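Local coordinates for putative Chlorite dismutase TA0507 (Thermoplasma acidophilum, PDB 3DTZ), which is of uncertain function but probably binds heme and may act as an oxidoreductase, at residues Tyr39-Arg52 against Arg232-Leu244. Numbering follows the deposited sequence. Where two conformers were deposited one is given.
Sequences YSDADTRSLDRMMR and RLVDAGDIAGFLL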
# COMPACT_ATOMS: atom_id res chain seq x y z
N TYR D 39 3.34 -0.91 29.05
CA TYR D 39 3.46 -2.25 29.63
C TYR D 39 3.90 -2.24 31.08
O TYR D 39 4.98 -1.73 31.41
CB TYR D 39 4.44 -3.09 28.82
CG TYR D 39 3.85 -3.77 27.60
CD1 TYR D 39 3.54 -3.04 26.45
CD2 TYR D 39 3.65 -5.15 27.58
CE1 TYR D 39 3.02 -3.67 25.31
CE2 TYR D 39 3.13 -5.79 26.46
CZ TYR D 39 2.82 -5.05 25.33
OH TYR D 39 2.32 -5.70 24.22
N SER D 40 3.09 -2.83 31.95
CA SER D 40 3.43 -3.00 33.37
C SER D 40 4.40 -4.18 33.55
O SER D 40 4.67 -4.91 32.60
CB SER D 40 2.16 -3.24 34.18
OG SER D 40 1.59 -4.51 33.88
N ASP D 41 4.92 -4.35 34.76
CA ASP D 41 5.73 -5.53 35.07
C ASP D 41 4.95 -6.82 34.87
O ASP D 41 5.49 -7.81 34.38
CB ASP D 41 6.31 -5.46 36.49
CG ASP D 41 7.75 -5.00 36.51
OD1 ASP D 41 8.50 -5.32 35.56
OD2 ASP D 41 8.15 -4.32 37.48
N ALA D 42 3.67 -6.78 35.24
CA ALA D 42 2.72 -7.86 34.99
C ALA D 42 2.59 -8.20 33.49
O ALA D 42 2.50 -9.38 33.13
CB ALA D 42 1.36 -7.49 35.57
N ASP D 43 2.60 -7.18 32.64
CA ASP D 43 2.58 -7.36 31.18
C ASP D 43 3.85 -8.01 30.68
O ASP D 43 3.81 -8.87 29.80
CB ASP D 43 2.38 -6.03 30.45
CG ASP D 43 0.99 -5.45 30.63
OD1 ASP D 43 0.07 -6.19 31.05
OD2 ASP D 43 0.82 -4.24 30.36
N THR D 44 4.99 -7.59 31.24
CA THR D 44 6.26 -8.21 30.91
C THR D 44 6.27 -9.71 31.27
O THR D 44 6.66 -10.55 30.45
CB THR D 44 7.44 -7.47 31.60
OG1 THR D 44 7.39 -6.08 31.25
CG2 THR D 44 8.76 -8.06 31.16
N ARG D 45 5.85 -10.04 32.50
CA ARG D 45 5.79 -11.42 32.97
C ARG D 45 4.83 -12.28 32.13
O ARG D 45 5.14 -13.44 31.79
CB ARG D 45 5.42 -11.48 34.46
CG ARG D 45 6.59 -11.20 35.39
CD ARG D 45 6.23 -11.48 36.85
NE ARG D 45 5.11 -10.65 37.28
CZ ARG D 45 5.21 -9.47 37.88
NH1 ARG D 45 6.41 -8.94 38.17
NH2 ARG D 45 4.11 -8.81 38.20
N SER D 46 3.68 -11.69 31.79
CA SER D 46 2.69 -12.32 30.93
C SER D 46 3.29 -12.63 29.55
O SER D 46 3.09 -13.72 29.01
CB SER D 46 1.46 -11.42 30.78
OG SER D 46 0.45 -12.08 30.04
N LEU D 47 4.01 -11.67 28.98
CA LEU D 47 4.66 -11.92 27.68
C LEU D 47 5.67 -13.07 27.79
O LEU D 47 5.76 -13.92 26.90
CB LEU D 47 5.35 -10.64 27.14
CG LEU D 47 6.18 -10.82 25.87
CD1 LEU D 47 5.29 -11.39 24.74
CD2 LEU D 47 6.88 -9.52 25.43
N ASP D 48 6.44 -13.09 28.88
CA ASP D 48 7.47 -14.09 29.08
C ASP D 48 6.84 -15.48 29.17
O ASP D 48 7.31 -16.44 28.53
CB ASP D 48 8.25 -13.76 30.35
CG ASP D 48 9.25 -14.83 30.73
OD1 ASP D 48 10.22 -15.06 29.97
OD2 ASP D 48 9.07 -15.41 31.81
N ARG D 49 5.77 -15.58 29.94
CA ARG D 49 5.09 -16.86 30.11
C ARG D 49 4.52 -17.31 28.76
O ARG D 49 4.57 -18.50 28.40
CB ARG D 49 3.99 -16.77 31.18
CG ARG D 49 4.49 -16.59 32.58
CD ARG D 49 3.34 -16.77 33.61
NE ARG D 49 2.25 -15.82 33.36
CZ ARG D 49 2.11 -14.65 33.98
NH1 ARG D 49 2.98 -14.26 34.92
NH2 ARG D 49 1.09 -13.85 33.67
N MSE D 50 4.00 -16.37 27.99
CA MSE D 50 3.44 -16.73 26.69
C MSE D 50 4.48 -17.24 25.68
O MSE D 50 4.22 -18.19 24.95
CB MSE D 50 2.64 -15.57 26.12
CG MSE D 50 2.00 -15.94 24.80
SE MSE D 50 2.93 -15.08 23.38
CE MSE D 50 2.10 -13.45 23.70
N MSE D 51 5.63 -16.60 25.59
CA MSE D 51 6.71 -17.04 24.69
C MSE D 51 7.30 -18.39 25.11
O MSE D 51 7.55 -19.25 24.26
CB MSE D 51 7.82 -16.01 24.65
CG MSE D 51 7.40 -14.69 24.06
SE MSE D 51 7.27 -14.91 22.10
CE MSE D 51 6.72 -13.12 21.74
N ARG D 52 7.49 -18.57 26.41
CA ARG D 52 7.93 -19.88 26.91
C ARG D 52 6.92 -20.96 26.51
O ARG D 52 7.30 -22.03 26.08
CB ARG D 52 8.18 -19.82 28.41
CG ARG D 52 9.51 -19.14 28.75
CD ARG D 52 9.87 -19.24 30.25
NE ARG D 52 9.09 -18.29 31.05
CZ ARG D 52 8.24 -18.61 32.03
NH1 ARG D 52 8.05 -19.88 32.40
NH2 ARG D 52 7.60 -17.64 32.67
N ARG D 232 17.91 -11.79 14.89
CA ARG D 232 18.99 -12.17 15.80
C ARG D 232 18.40 -13.27 16.70
O ARG D 232 17.36 -13.06 17.34
CB ARG D 232 19.44 -10.95 16.62
CG ARG D 232 20.20 -11.28 17.95
CD ARG D 232 21.61 -11.76 17.76
NE ARG D 232 22.14 -12.06 19.10
CZ ARG D 232 22.65 -11.17 19.96
NH1 ARG D 232 22.82 -9.89 19.61
NH2 ARG D 232 23.05 -11.58 21.16
N LEU D 233 19.01 -14.45 16.67
CA LEU D 233 18.51 -15.58 17.46
C LEU D 233 18.28 -15.22 18.94
O LEU D 233 19.15 -14.59 19.59
CB LEU D 233 19.50 -16.77 17.36
CG LEU D 233 19.06 -18.06 18.04
CD1 LEU D 233 17.91 -18.72 17.25
CD2 LEU D 233 20.29 -18.96 18.14
N VAL D 234 17.14 -15.66 19.49
CA VAL D 234 16.82 -15.40 20.90
C VAL D 234 16.12 -16.62 21.53
O VAL D 234 15.33 -17.30 20.88
CB VAL D 234 15.93 -14.12 21.05
CG1 VAL D 234 14.56 -14.32 20.42
CG2 VAL D 234 15.83 -13.69 22.56
N ASP D 235 16.46 -16.91 22.78
CA ASP D 235 15.75 -17.97 23.50
C ASP D 235 14.39 -17.45 23.98
O ASP D 235 14.23 -16.26 24.30
CB ASP D 235 16.60 -18.52 24.65
CG ASP D 235 17.84 -19.27 24.16
OD1 ASP D 235 17.80 -19.93 23.10
OD2 ASP D 235 18.88 -19.20 24.84
N ALA D 236 13.39 -18.33 23.98
CA ALA D 236 12.01 -17.97 24.41
C ALA D 236 11.96 -17.23 25.77
O ALA D 236 11.24 -16.26 25.92
CB ALA D 236 11.15 -19.25 24.49
N GLY D 237 12.76 -17.69 26.74
CA GLY D 237 12.81 -17.06 28.06
C GLY D 237 13.49 -15.70 28.16
O GLY D 237 13.43 -15.05 29.22
N ASP D 238 14.14 -15.26 27.08
CA ASP D 238 14.89 -13.99 27.09
C ASP D 238 14.18 -12.88 26.31
O ASP D 238 14.48 -11.68 26.49
CB ASP D 238 16.30 -14.18 26.50
CG ASP D 238 17.19 -15.02 27.39
OD1 ASP D 238 16.92 -15.15 28.60
OD2 ASP D 238 18.20 -15.54 26.86
N ILE D 239 13.22 -13.26 25.46
CA ILE D 239 12.63 -12.29 24.52
C ILE D 239 11.83 -11.14 25.19
O ILE D 239 11.99 -9.98 24.83
CB ILE D 239 11.92 -13.01 23.27
CG1 ILE D 239 11.62 -12.05 22.11
CG2 ILE D 239 10.69 -13.75 23.73
CD1 ILE D 239 12.76 -11.17 21.70
N ALA D 240 11.04 -11.45 26.22
CA ALA D 240 10.27 -10.41 26.89
C ALA D 240 11.18 -9.35 27.49
O ALA D 240 10.89 -8.14 27.44
CB ALA D 240 9.33 -11.02 27.94
N GLY D 241 12.32 -9.78 28.04
CA GLY D 241 13.29 -8.85 28.57
C GLY D 241 13.94 -7.94 27.54
O GLY D 241 14.25 -6.78 27.84
N PHE D 242 14.16 -8.47 26.35
CA PHE D 242 14.68 -7.67 25.25
C PHE D 242 13.62 -6.72 24.70
O PHE D 242 13.95 -5.58 24.33
CB PHE D 242 15.22 -8.56 24.13
CG PHE D 242 16.56 -9.19 24.45
CD1 PHE D 242 17.67 -8.38 24.68
CD2 PHE D 242 16.70 -10.58 24.54
CE1 PHE D 242 18.92 -8.94 24.98
CE2 PHE D 242 17.95 -11.15 24.85
CZ PHE D 242 19.05 -10.33 25.06
N LEU D 243 12.35 -7.15 24.64
CA LEU D 243 11.34 -6.33 23.98
C LEU D 243 10.75 -5.23 24.83
O LEU D 243 10.35 -4.21 24.29
CB LEU D 243 10.20 -7.15 23.37
CG LEU D 243 10.59 -8.19 22.32
CD1 LEU D 243 9.37 -8.90 21.84
CD2 LEU D 243 11.33 -7.49 21.16
N LEU D 244 10.66 -5.48 26.14
CA LEU D 244 9.96 -4.59 27.06
C LEU D 244 10.90 -4.10 28.16
O LEU D 244 11.64 -3.14 27.96
CB LEU D 244 8.78 -5.31 27.70
CG LEU D 244 7.67 -5.82 26.78
CD1 LEU D 244 6.65 -6.58 27.60
CD2 LEU D 244 6.99 -4.66 26.07
O HOH W 1 10.73 -14.09 27.32
O HOH W 2 12.19 -15.81 31.51
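An antiparallel helix pair joins Ala240, on the C-terminal helix 236-243, to Leu47 and Asp48 of helix 41-60, in the ferredoxin-like fold of the chlorite dismutase family. The segment axes approach to 7.8 Å at 149°, a closeness that small residues permit: Ala240 CB lies 3.8 Å from Leu47 CG and also touches the Thr44 carbonyl oxygen, while Ala236 CB rests against the Met51 carbonyl oxygen. At the C-terminus the branched Leu244 uses both methyls: CD2 stands over the Tyr39 ring face, a CH-pi contact 3.7 Å from the centroid, and CD1 packs between Tyr39 CD2 and Leu47 CD2. Toward the other end, with CG beside its backbone N (chi1 -65°), selenomethionine Met51 presses CG tightly on Ile239 CG2, at 3.4 Å. The polar link is carried by water. Asp48 OD1 and Gly237 O, two acceptors 3.3 Å apart, cannot bond directly, so one water donates to both; a second donates to OD1 and Ala236 O and accepts from Ala240 N. Arg52, one turn on, grips Asp48 OD2 side-on through NE and NH2 (2.8 Å from NH2), which should help hold the Asp48 carboxylate in place. Around the pair, Met51 touches Met102 of helix 88-102 and Ile239 meets Arg71 of strand 64-72; Tyr39 and Leu244 both reach Leu33 of strand 25-33, and Leu243 O accepts from Arg103 of a neighbouring subunit.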